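Long-range contacts in cellulase (PDB 6XSO), which probably hydrolyses internal glycosidic bonds of cellulose and related plant polysaccharides such as xylan, as a broad-specificity family 5 endoglucanase: residues I230-A235 and A265-A270; E171-M176 and G208-F213; A235-S240 and K248-K253. All blocks are in the same frame, centred on the assembly; numbering follows the deposited sequence.

All three contacts belong to one family 5 TIM barrel, but only contact 1 lies in its eight-stranded parallel sheet. Contact 2 comes first along the chain and packs the loop after strand 168-171 against helix 196-219. Contact 1 follows and pairs strand 229-232 with strand 264-270. Contact 3, nested in the connection between them, shares Ala235 with contact 1. The centre of contact 1 is about 9 Å from that of contact 2 and about 8 Å from that of contact 3; the other two are about 15 Å apart. Hydrogen bonds between His269 and Glu175 and from Asn238 ND2 to His269 O tie the sites together at the strands' C-terminal ends, where TIM-barrel enzymes carry their active sites.

Contact 1: residues I230-A235 and A265-A270; sequences IVNTYA and AVQVHA
Gln267 swings CG to the far side of its backbone N (chi1 168°) and then runs out extended, while Asn232 sets CG opposite its own carbonyl carbon (chi1 -67°). These torsions lay the two side chains alongside each other, pointing the same way. Asn232 OD1 meets the flank of the glutamine at Gln267 CB, 3.2 Å away. The amide planes are 47° apart, and no hydrogen bond joins the two amides. Asn232 ND2 instead bonds to Asn174 O and Glu171 OE2. Next to Asn232 OD1, Ile230 CG2 rests 3.5 Å from Gln267 CB.

Gln267 OE1 takes a hydrogen bond from His269 NE2 at 2.8 Å. The oxygen sits at the edge of the imidazole ring, in its plane. On the other nitrogen, His269 ND1 bonds to Glu175 OE2. Both ring nitrogens are therefore held, which fixes the rotation of the ring.

The strands are neighbours in the TIM barrel, the fifth and sixth of eight. Their backbones pair in parallel. Val231 N bonds to Ala265 O at 3.0 Å, and Val231 O accepts from Gln267 N at 2.9 Å. Thr233 N, just past the end of strand 229-232, adds a bond to Gln267 O at 3.2 Å. Ile230, Asn232, Ala265 and Gln267 share the inner face of the barrel, where Gln267 also touches Arg80 of strand 78-81. Val231 and Val266 share the outer face, and Val266 packs on Phe297 of helix 279-298. Val231 CG2 and Val266 CG2 approach to 4.2 Å. Farther along, Thr233 CG2 lies 3.9 Å from Val268 CG1, and Thr233 OG1 bonds to Ala237 O in the loop that follows.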
ATOM      1  N   ILE A 230       0.888  -3.142   8.752  1.00 21.05           N
ATOM      2  CA  ILE A 230       1.831  -2.369   7.949  1.00 19.20           C
ATOM      3  C   ILE A 230       1.588  -0.895   8.223  1.00 19.52           C
ATOM      4  O   ILE A 230       0.440  -0.436   8.190  1.00 20.45           O
ATOM      5  CB  ILE A 230       1.616  -2.641   6.443  1.00 20.34           C
ATOM      6  CG1 ILE A 230       1.677  -4.126   6.115  1.00 20.15           C
ATOM      7  CG2 ILE A 230       2.596  -1.833   5.610  1.00 21.24           C
ATOM      8  CD1 ILE A 230       0.928  -4.447   4.840  1.00 19.17           C
ATOM      9  N   VAL A 231       2.666  -0.152   8.506  1.00 19.69           N
ATOM     10  CA  VAL A 231       2.595   1.297   8.691  1.00 20.02           C
ATOM     11  C   VAL A 231       3.463   1.953   7.619  1.00 19.73           C
ATOM     12  O   VAL A 231       4.540   1.440   7.279  1.00 19.84           O
ATOM     13  CB  VAL A 231       3.007   1.753  10.110  1.00 20.41           C
ATOM     14  CG1 VAL A 231       2.014   1.232  11.126  1.00 22.14           C
ATOM     15  CG2 VAL A 231       4.410   1.322  10.451  1.00 22.81           C
ATOM     16  N   ASN A 232       2.977   3.063   7.060  1.00 18.42           N
ATOM     17  CA  ASN A 232       3.648   3.745   5.965  1.00 18.38           C
ATOM     18  C   ASN A 232       4.417   4.974   6.457  1.00 19.22           C
ATOM     19  O   ASN A 232       4.060   5.627   7.443  1.00 18.84           O
ATOM     20  CB  ASN A 232       2.656   4.154   4.870  1.00 19.30           C
ATOM     21  CG  ASN A 232       2.042   2.967   4.144  1.00 20.27           C
ATOM     22  OD1 ASN A 232       2.023   1.856   4.650  1.00 19.56           O
ATOM     23  ND2 ASN A 232       1.531   3.215   2.948  1.00 18.94           N
ATOM     24  N   THR A 233       5.492   5.287   5.753  1.00 19.01           N
ATOM     25  CA  THR A 233       6.204   6.515   6.044  1.00 19.37           C
ATOM     26  C   THR A 233       5.392   7.719   5.569  1.00 19.28           C
ATOM     27  O   THR A 233       4.453   7.588   4.769  1.00 18.64           O
ATOM     28  CB  THR A 233       7.526   6.516   5.291  1.00 18.12           C
ATOM     29  OG1 THR A 233       7.245   6.321   3.904  1.00 17.76           O
ATOM     30  CG2 THR A 233       8.455   5.424   5.786  1.00 18.96           C
ATOM     31  N   TYR A 234       5.776   8.904   6.048  1.00 19.52           N
ATOM     32  CA  TYR A 234       5.320  10.172   5.494  1.00 19.62           C
ATOM     33  C   TYR A 234       5.318  10.105   3.974  1.00 17.86           C
ATOM     34  O   TYR A 234       6.350   9.818   3.368  1.00 18.25           O
ATOM     35  CB  TYR A 234       6.237  11.356   5.969  1.00 19.58           C
ATOM     36  CG  TYR A 234       5.761  12.648   5.349  1.00 19.09           C
ATOM     37  CD1 TYR A 234       6.205  13.056   4.117  1.00 17.49           C
ATOM     38  CD2 TYR A 234       4.794  13.432   5.984  1.00 18.33           C
ATOM     39  CE1 TYR A 234       5.688  14.197   3.505  1.00 20.03           C
ATOM     40  CE2 TYR A 234       4.298  14.561   5.385  1.00 18.47           C
ATOM     41  CZ  TYR A 234       4.743  14.932   4.148  1.00 19.68           C
ATOM     42  OH  TYR A 234       4.212  16.060   3.565  1.00 20.93           O
ATOM     43  N   ALA A 235       4.164  10.366   3.347  1.00 19.28           N
ATOM     44  CA  ALA A 235       3.979  10.393   1.894  1.00 17.57           C
ATOM     45  C   ALA A 235       4.282   9.057   1.205  1.00 16.81           C
ATOM     46  O   ALA A 235       4.329   8.994  -0.039  1.00 19.02           O
ATOM     47  CB  ALA A 235       4.771  11.518   1.211  1.00 19.75           C
ATOM     48  N   ALA A 265       5.327  -4.383   9.697  1.00 21.75           N
ATOM     49  CA  ALA A 265       6.146  -4.062   8.544  1.00 20.70           C
ATOM     50  C   ALA A 265       5.994  -2.583   8.219  1.00 22.52           C
ATOM     51  O   ALA A 265       5.014  -1.939   8.609  1.00 21.20           O
ATOM     52  CB  ALA A 265       5.727  -4.878   7.321  1.00 20.53           C
ATOM     53  N   VAL A 266       6.981  -2.040   7.501  1.00 20.17           N
ATOM     54  CA  VAL A 266       6.973  -0.646   7.061  1.00 18.75           C
ATOM     55  C   VAL A 266       6.833  -0.618   5.549  1.00 19.31           C
ATOM     56  O   VAL A 266       7.460  -1.419   4.841  1.00 20.43           O
ATOM     57  CB  VAL A 266       8.241   0.103   7.517  1.00 20.03           C
ATOM     58  CG1 VAL A 266       8.378   1.481   6.838  1.00 22.17           C
ATOM     59  CG2 VAL A 266       8.232   0.241   9.037  1.00 21.67           C
ATOM     60  N   GLN A 267       6.022   0.309   5.050  1.00 18.48           N
ATOM     61  CA  GLN A 267       5.797   0.423   3.616  1.00 17.21           C
ATOM     62  C   GLN A 267       6.184   1.793   3.077  1.00 18.88           C
ATOM     63  O   GLN A 267       5.903   2.831   3.686  1.00 19.40           O
ATOM     64  CB  GLN A 267       4.320   0.113   3.255  1.00 18.75           C
ATOM     65  CG  GLN A 267       3.944   0.498   1.814  1.00 19.43           C
ATOM     66  CD  GLN A 267       2.535   0.118   1.381  1.00 18.91           C
ATOM     67  OE1 GLN A 267       2.091   0.527   0.314  1.00 19.13           O
ATOM     68  NE2 GLN A 267       1.848  -0.679   2.185  1.00 20.16           N
ATOM     69  N   VAL A 268       6.824   1.757   1.906  1.00 17.04           N
ATOM     70  CA  VAL A 268       7.133   2.914   1.091  1.00 17.85           C
ATOM     71  C   VAL A 268       6.687   2.611  -0.336  1.00 16.31           C
ATOM     72  O   VAL A 268       6.387   1.468  -0.687  1.00 18.47           O
ATOM     73  CB  VAL A 268       8.633   3.230   1.104  1.00 19.47           C
ATOM     74  CG1 VAL A 268       9.132   3.414   2.538  1.00 18.35           C
ATOM     75  CG2 VAL A 268       9.434   2.123   0.400  1.00 20.18           C
ATOM     76  N   HIS A 269       6.639   3.665  -1.154  1.00 18.04           N
ATOM     77  CA  HIS A 269       6.372   3.543  -2.586  1.00 19.08           C
ATOM     78  C   HIS A 269       7.593   4.031  -3.351  1.00 16.93           C
ATOM     79  O   HIS A 269       8.418   4.780  -2.821  1.00 19.11           O
ATOM     80  CB  HIS A 269       5.142   4.362  -2.972  1.00 18.73           C
ATOM     81  CG  HIS A 269       3.895   3.905  -2.280  1.00 17.66           C
ATOM     82  ND1 HIS A 269       2.744   4.663  -2.226  1.00 18.16           N
ATOM     83  CD2 HIS A 269       3.630   2.768  -1.600  1.00 18.09           C
ATOM     84  CE1 HIS A 269       1.819   4.006  -1.545  1.00 17.81           C
ATOM     85  NE2 HIS A 269       2.341   2.867  -1.130  1.00 18.13           N
ATOM     86  N   ALA A 270       7.741   3.565  -4.596  1.00 16.93           N
ATOM     87  CA  ALA A 270       8.904   3.960  -5.389  1.00 18.18           C
ATOM     88  C   ALA A 270       8.546   4.020  -6.865  1.00 18.08           C
ATOM     89  O   ALA A 270       8.145   3.008  -7.457  1.00 18.51           O
ATOM     90  CB  ALA A 270      10.048   2.963  -5.199  1.00 18.41           C
TER

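Contact 2: residues E171-M176 and G208-F213; sequences ESYNEM and GYARSF
The backbones come nearest at Ser172 and Phe213, whose CA atoms are 5.9 Å apart, and no hydrogen bond crosses between the segments. This is a loop-on-helix contact of the TIM barrel. Residues 172-176 leave the fourth strand, and helix 196-219 is the helix that leads on to the fifth.

Phe213 carries CG opposite its backbone N (chi1 161°), which brings a ring face under Ser172. The contact is CH-pi. Ser172 CB lies 3.6 Å from the centroid of the Phe213 ring, 23° off its normal. Replacing Phe213 with an alanine removes the ring and would probably open a gap between Ser172, Leu229 and Val231, leaving the start of the loop without its apolar backing.

The Tyr173 ring is held between two groups. Ser172 OG sits over one face, near the rim, 3.1 Å above the plane of the Tyr173 ring. Met176 CE covers the centre of the opposite face. Ala210 N lies at the edge of the Tyr173 ring, near its plane, and Tyr173 CE2 is 3.9 Å from Tyr209 CB. The hydroxyl bonds to the barrel instead, from Tyr173 OH to Asn232 O at the end of strand 229-232.

Met176 bends at its last torsion and also reaches Tyr209. Its sulfur makes a Met-aromatic contact, with Met176 SD 4.5 Å from the Tyr209 ring centroid and 51° off the normal. The Met176 methyl thus touches both tyrosines, with CE 3.4 Å above the Tyr173 ring plane and 3.5 Å from Tyr209 CD2.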
ATOM      1  N   GLU A 171      -3.037  -2.198   6.235  1.00 19.81           N
ATOM      2  CA  GLU A 171      -2.102  -1.094   6.050  1.00 20.27           C
ATOM      3  C   GLU A 171      -2.736   0.206   6.536  1.00 20.67           C
ATOM      4  O   GLU A 171      -3.823   0.575   6.099  1.00 20.71           O
ATOM      5  CB  GLU A 171      -1.695  -0.986   4.577  1.00 20.31           C
ATOM      6  CG  GLU A 171      -1.044   0.314   4.152  1.00 18.15           C
ATOM      7  CD  GLU A 171      -1.025   0.454   2.635  1.00 18.12           C
ATOM      8  OE1 GLU A 171      -1.020  -0.594   1.949  1.00 19.28           O
ATOM      9  OE2 GLU A 171      -0.994   1.603   2.130  1.00 18.63           O
ATOM     10  N   SER A 172      -2.009   0.910   7.401  1.00 20.40           N
ATOM     11  CA  SER A 172      -2.560   1.997   8.207  1.00 20.38           C
ATOM     12  C   SER A 172      -3.172   3.131   7.389  1.00 20.02           C
ATOM     13  O   SER A 172      -4.236   3.652   7.746  1.00 20.09           O
ATOM     14  CB  SER A 172      -1.436   2.532   9.102  1.00 20.43           C
ATOM     15  OG  SER A 172      -0.312   2.979   8.333  1.00 21.29           O
ATOM     16  N   TYR A 173      -2.473   3.610   6.369  1.00 18.86           N
ATOM     17  CA  TYR A 173      -2.827   4.812   5.593  1.00 20.28           C
ATOM     18  C   TYR A 173      -1.866   4.803   4.402  1.00 18.77           C
ATOM     19  O   TYR A 173      -0.771   4.232   4.482  1.00 20.04           O
ATOM     20  CB  TYR A 173      -2.746   6.161   6.407  1.00 18.65           C
ATOM     21  CG  TYR A 173      -1.474   6.223   7.208  1.00 19.51           C
ATOM     22  CD1 TYR A 173      -0.259   6.429   6.569  1.00 18.59           C
ATOM     23  CD2 TYR A 173      -1.465   5.990   8.582  1.00 18.89           C
ATOM     24  CE1 TYR A 173       0.916   6.388   7.255  1.00 17.61           C
ATOM     25  CE2 TYR A 173      -0.284   5.934   9.277  1.00 19.17           C
ATOM     26  CZ  TYR A 173       0.896   6.110   8.602  1.00 18.89           C
ATOM     27  OH  TYR A 173       2.066   6.023   9.299  1.00 20.55           O
ATOM     28  N   ASN A 174      -2.267   5.458   3.314  1.00 18.99           N
ATOM     29  CA  ASN A 174      -1.521   5.370   2.058  1.00 19.00           C
ATOM     30  C   ASN A 174      -0.384   6.382   1.927  1.00 18.30           C
ATOM     31  O   ASN A 174       0.777   6.039   2.174  1.00 18.65           O
ATOM     32  CB  ASN A 174      -2.514   5.475   0.882  1.00 17.39           C
ATOM     33  CG  ASN A 174      -1.831   5.453  -0.441  1.00 18.64           C
ATOM     34  OD1 ASN A 174      -0.942   4.611  -0.666  1.00 19.21           O
ATOM     35  ND2 ASN A 174      -2.224   6.358  -1.353  1.00 19.10           N
ATOM     36  N   GLU A 175      -0.689   7.617   1.514  1.00 18.54           N
ATOM     37  CA  GLU A 175       0.311   8.650   1.228  1.00 19.35           C
ATOM     38  C   GLU A 175      -0.119   9.903   1.985  1.00 20.62           C
ATOM     39  O   GLU A 175      -0.731  10.816   1.425  1.00 19.62           O
ATOM     40  CB  GLU A 175       0.465   8.892  -0.295  1.00 19.12           C
ATOM     41  CG  GLU A 175       1.193   7.746  -0.992  1.00 18.44           C
ATOM     42  CD  GLU A 175       1.353   7.921  -2.474  1.00 20.89           C
ATOM     43  OE1 GLU A 175       0.748   8.820  -3.077  1.00 20.24           O
ATOM     44  OE2 GLU A 175       2.124   7.134  -3.071  1.00 20.08           O
ATOM     45  N   MET A 176       0.174   9.926   3.280  1.00 18.84           N
ATOM     46  CA  MET A 176      -0.265  11.020   4.134  1.00 19.79           C
ATOM     47  C   MET A 176       0.718  12.179   4.010  1.00 19.62           C
ATOM     48  O   MET A 176       1.929  12.004   4.195  1.00 19.41           O
ATOM     49  CB  MET A 176      -0.332  10.557   5.594  1.00 18.14           C
ATOM     50  CG  MET A 176      -1.188  11.467   6.435  1.00 20.56           C
ATOM     51  SD  MET A 176      -1.073  11.232   8.210  1.00 21.04           S
ATOM     52  CE  MET A 176      -1.308   9.473   8.405  1.00 20.84           C
ATOM     53  N   GLY A 208       1.550   9.259  15.411  1.00 20.82           N
ATOM     54  CA  GLY A 208       0.289   9.133  16.127  1.00 22.28           C
ATOM     55  C   GLY A 208      -0.721   8.278  15.390  1.00 20.32           C
ATOM     56  O   GLY A 208      -1.339   7.395  15.983  1.00 22.61           O
ATOM     57  N   TYR A 209      -0.900   8.525  14.088  1.00 22.53           N
ATOM     58  CA  TYR A 209      -1.813   7.686  13.313  1.00 20.73           C
ATOM     59  C   TYR A 209      -1.349   6.230  13.309  1.00 20.68           C
ATOM     60  O   TYR A 209      -2.173   5.307  13.420  1.00 23.26           O
ATOM     61  CB  TYR A 209      -1.949   8.230  11.893  1.00 22.28           C
ATOM     62  CG  TYR A 209      -2.957   9.362  11.744  1.00 21.01           C
ATOM     63  CD1 TYR A 209      -4.316   9.127  11.927  1.00 22.24           C
ATOM     64  CD2 TYR A 209      -2.555  10.663  11.413  1.00 21.47           C
ATOM     65  CE1 TYR A 209      -5.248  10.134  11.798  1.00 21.15           C
ATOM     66  CE2 TYR A 209      -3.491  11.677  11.253  1.00 20.99           C
ATOM     67  CZ  TYR A 209      -4.828  11.403  11.453  1.00 21.77           C
ATOM     68  OH  TYR A 209      -5.825  12.338  11.307  1.00 24.35           O
ATOM     69  N   ALA A 210      -0.038   6.002  13.208  1.00 19.89           N
ATOM     70  CA  ALA A 210       0.489   4.637  13.240  1.00 21.33           C
ATOM     71  C   ALA A 210       0.147   3.939  14.555  1.00 23.58           C
ATOM     72  O   ALA A 210      -0.296   2.783  14.554  1.00 23.34           O
ATOM     73  CB  ALA A 210       2.001   4.652  12.999  1.00 22.67           C
ATOM     74  N   ARG A 211       0.357   4.625  15.689  1.00 23.18           N
ATOM     75  CA  ARG A 211      -0.008   4.102  17.002  1.00 25.67           C
ATOM     76  C   ARG A 211      -1.506   3.838  17.093  1.00 24.22           C
ATOM     77  O   ARG A 211      -1.945   2.788  17.590  1.00 25.47           O
ATOM     78  CB  ARG A 211       0.318   5.138  18.078  1.00 35.39           C
ATOM     79  CG  ARG A 211       1.734   5.248  18.554  1.00 48.99           C
ATOM     80  CD  ARG A 211       1.763   5.953  19.929  1.00 39.32           C
ATOM     81  NE  ARG A 211       1.020   7.222  19.994  1.00 38.25           N
ATOM     82  CZ  ARG A 211       1.482   8.401  19.564  1.00 32.16           C
ATOM     83  NH1 ARG A 211       2.678   8.500  19.006  1.00 30.14           N
ATOM     84  NH2 ARG A 211       0.739   9.494  19.683  1.00 39.73           N
ATOM     85  N   SER A 212      -2.304   4.807  16.646  1.00 22.78           N
ATOM     86  CA  SER A 212      -3.749   4.671  16.713  1.00 24.02           C
ATOM     87  C   SER A 212      -4.218   3.460  15.924  1.00 22.61           C
ATOM     88  O   SER A 212      -5.104   2.734  16.380  1.00 23.08           O
ATOM     89  CB  SER A 212      -4.411   5.936  16.175  1.00 24.26           C
ATOM     90  OG  SER A 212      -4.492   6.950  17.163  1.00 24.40           O
ATOM     91  N   PHE A 213      -3.647   3.252  14.730  1.00 21.77           N
ATOM     92  CA  PHE A 213      -3.981   2.104  13.889  1.00 21.68           C
ATOM     93  C   PHE A 213      -3.691   0.805  14.606  1.00 22.01           C
ATOM     94  O   PHE A 213      -4.563  -0.065  14.720  1.00 22.39           O
ATOM     95  CB  PHE A 213      -3.156   2.210  12.609  1.00 21.01           C
ATOM     96  CG  PHE A 213      -3.017   0.935  11.819  1.00 21.04           C
ATOM     97  CD1 PHE A 213      -4.102   0.362  11.178  1.00 21.83           C
ATOM     98  CD2 PHE A 213      -1.768   0.353  11.666  1.00 21.81           C
ATOM     99  CE1 PHE A 213      -3.942  -0.794  10.406  1.00 22.89           C
ATOM    100  CE2 PHE A 213      -1.590  -0.780  10.899  1.00 21.93           C
ATOM    101  CZ  PHE A 213      -2.678  -1.356  10.260  1.00 20.58           C
TER

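Contact 3: residues A235-S240 and K248-K253; sequences AAANGS and KDPLSK
Leu251 points from helix 249-252 at the backbone of Asn238 and Gly239 and meets it with both methyls. Leu251 CD1 lies 3.5 Å from Asn238 O and 3.9 Å from Gly239 CA, while CD2 rests near the Asn238 carbonyl. Gly239 leaves the room this needs. A CB there would lie 2.5 Å from Leu251 CD1, a clash, and its phi of 81° also favours glycine.

Lys248 approaches Gly239 at a different point. Its chain bends at chi2 (-69°) and again at chi4 (-73°), which curls the lysine round the oxygen end of the Gly239 carbonyl. Lys248 NZ bonds to Gly239 O at 2.8 Å, and Lys248 CD packs 3.2 Å from the same oxygen. Beside Leu251, the Pro250 ring takes Ala237 from the loop, with Ala237 CB 4.0 Å from Pro250 CG.

The CB of Asn238 points away from the helix, and its amide shapes the loop. Asn238 OD1 accepts from Ser240 N at 2.9 Å, making an Asx turn, and from Ser240 OG as well. Asn238 ND2 bonds to His269 O on strand 264-270.

The contact fastens the loop after the fifth barrel strand to the short helix that follows it. Across it the lysine ammonium grips a backbone carbonyl and not a carboxylate, so its charge is likely to polarise the Gly239 C=O.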
ATOM      1  N   ALA A 235       4.164  10.366   3.347  1.00 19.28           N
ATOM      2  CA  ALA A 235       3.979  10.393   1.894  1.00 17.57           C
ATOM      3  C   ALA A 235       4.282   9.057   1.205  1.00 16.81           C
ATOM      4  O   ALA A 235       4.329   8.994  -0.039  1.00 19.02           O
ATOM      5  CB  ALA A 235       4.771  11.518   1.211  1.00 19.75           C
ATOM      6  N   ALA A 236       4.465   7.980   1.978  1.00 18.23           N
ATOM      7  CA  ALA A 236       5.073   6.753   1.463  1.00 17.22           C
ATOM      8  C   ALA A 236       6.423   7.041   0.788  1.00 16.46           C
ATOM      9  O   ALA A 236       6.885   6.307  -0.089  1.00 17.79           O
ATOM     10  CB  ALA A 236       4.104   5.978   0.565  1.00 18.37           C
ATOM     11  N   ALA A 237       7.087   8.118   1.212  1.00 17.05           N
ATOM     12  CA  ALA A 237       8.393   8.474   0.687  1.00 18.71           C
ATOM     13  C   ALA A 237       9.425   7.428   1.093  1.00 20.08           C
ATOM     14  O   ALA A 237       9.344   6.819   2.162  1.00 19.46           O
ATOM     15  CB  ALA A 237       8.805   9.856   1.211  1.00 20.80           C
ATOM     16  N   ASN A 238      10.415   7.222   0.231  1.00 19.58           N
ATOM     17  CA  ASN A 238      11.336   6.101   0.402  1.00 18.93           C
ATOM     18  C   ASN A 238      12.754   6.509   0.778  1.00 21.35           C
ATOM     19  O   ASN A 238      13.609   5.631   0.944  1.00 20.08           O
ATOM     20  CB  ASN A 238      11.352   5.224  -0.850  1.00 19.71           C
ATOM     21  CG  ASN A 238      11.801   5.974  -2.078  1.00 21.26           C
ATOM     22  OD1 ASN A 238      12.806   6.704  -2.069  1.00 21.17           O
ATOM     23  ND2 ASN A 238      11.070   5.772  -3.170  1.00 22.36           N
ATOM     24  N   GLY A 239      13.016   7.801   0.963  1.00 19.93           N
ATOM     25  CA  GLY A 239      14.306   8.257   1.428  1.00 21.47           C
ATOM     26  C   GLY A 239      15.394   8.358   0.391  1.00 23.23           C
ATOM     27  O   GLY A 239      16.487   8.817   0.726  1.00 23.75           O
ATOM     28  N   SER A 240      15.169   7.923  -0.846  1.00 21.68           N
ATOM     29  CA  SER A 240      16.272   7.855  -1.796  1.00 23.20           C
ATOM     30  C   SER A 240      16.705   9.243  -2.268  1.00 24.67           C
ATOM     31  O   SER A 240      15.933  10.204  -2.261  1.00 24.66           O
ATOM     32  CB  SER A 240      15.876   7.015  -3.015  1.00 25.20           C
ATOM     33  OG  SER A 240      14.837   7.656  -3.743  1.00 26.83           O
ATOM     34  N   LYS A 248      16.021  11.759   4.009  1.00 21.09           N
ATOM     35  CA  LYS A 248      15.897  10.565   4.836  1.00 21.33           C
ATOM     36  C   LYS A 248      14.945  10.754   6.004  1.00 22.37           C
ATOM     37  O   LYS A 248      14.649   9.772   6.686  1.00 20.97           O
ATOM     38  CB  LYS A 248      17.251  10.122   5.390  1.00 23.16           C
ATOM     39  CG  LYS A 248      18.296   9.759   4.312  1.00 31.16           C
ATOM     40  CD  LYS A 248      17.925   8.495   3.588  1.00 31.85           C
ATOM     41  CE  LYS A 248      19.053   8.035   2.645  1.00 31.11           C
ATOM     42  NZ  LYS A 248      19.202   8.885   1.420  1.00 28.99           N
ATOM     43  N   ASP A 249      14.477  11.979   6.259  1.00 21.38           N
ATOM     44  CA  ASP A 249      13.638  12.209   7.434  1.00 20.87           C
ATOM     45  C   ASP A 249      12.380  11.336   7.465  1.00 20.38           C
ATOM     46  O   ASP A 249      12.026  10.873   8.558  1.00 21.77           O
ATOM     47  CB  ASP A 249      13.286  13.699   7.575  1.00 21.55           C
ATOM     48  CG  ASP A 249      14.504  14.596   7.855  1.00 24.57           C
ATOM     49  OD1 ASP A 249      15.662  14.131   7.849  1.00 24.83           O
ATOM     50  OD2 ASP A 249      14.282  15.800   8.101  1.00 27.04           O
ATOM     51  N   PRO A 250      11.664  11.083   6.362  1.00 20.53           N
ATOM     52  CA  PRO A 250      10.522  10.143   6.437  1.00 19.68           C
ATOM     53  C   PRO A 250      10.902   8.768   6.957  1.00 20.76           C
ATOM     54  O   PRO A 250      10.074   8.079   7.579  1.00 20.75           O
ATOM     55  CB  PRO A 250      10.002  10.108   4.991  1.00 20.53           C
ATOM     56  CG  PRO A 250      10.347  11.479   4.475  1.00 20.10           C
ATOM     57  CD  PRO A 250      11.745  11.738   5.043  1.00 19.67           C
ATOM     58  N   LEU A 251      12.144   8.349   6.744  1.00 19.93           N
ATOM     59  CA  LEU A 251      12.588   7.064   7.258  1.00 20.48           C
ATOM     60  C   LEU A 251      13.062   7.167   8.707  1.00 22.62           C
ATOM     61  O   LEU A 251      12.672   6.358   9.556  1.00 23.15           O
ATOM     62  CB  LEU A 251      13.734   6.499   6.407  1.00 19.74           C
ATOM     63  CG  LEU A 251      13.578   6.417   4.888  1.00 21.62           C
ATOM     64  CD1 LEU A 251      14.722   5.598   4.292  1.00 23.13           C
ATOM     65  CD2 LEU A 251      12.253   5.817   4.442  1.00 23.79           C
ATOM     66  N   SER A 252      13.897   8.158   9.004  1.00 20.73           N
ATOM     67  CA  SER A 252      14.519   8.224  10.313  1.00 19.98           C
ATOM     68  C   SER A 252      13.582   8.742  11.382  1.00 22.60           C
ATOM     69  O   SER A 252      13.832   8.503  12.567  1.00 23.49           O
ATOM     70  CB  SER A 252      15.748   9.125  10.274  1.00 22.54           C
ATOM     71  OG  SER A 252      15.379  10.485  10.104  1.00 23.82           O
ATOM     72  N   LYS A 253      12.525   9.455  10.996  1.00 21.71           N
ATOM     73  CA  LYS A 253      11.592  10.039  11.949  1.00 22.75           C
ATOM     74  C   LYS A 253      10.341   9.194  12.154  1.00 20.42           C
ATOM     75  O   LYS A 253       9.432   9.615  12.885  1.00 23.51           O
ATOM     76  CB  LYS A 253      11.209  11.457  11.503  1.00 22.31           C
ATOM     77  CG  LYS A 253      12.367  12.420  11.325  1.00 26.08           C
ATOM     78  CD  LYS A 253      12.976  12.837  12.611  1.00 33.58           C
ATOM     79  CE  LYS A 253      14.074  13.860  12.340  1.00 39.27           C
ATOM     80  NZ  LYS A 253      14.895  14.069  13.549  1.00 55.25           N
TER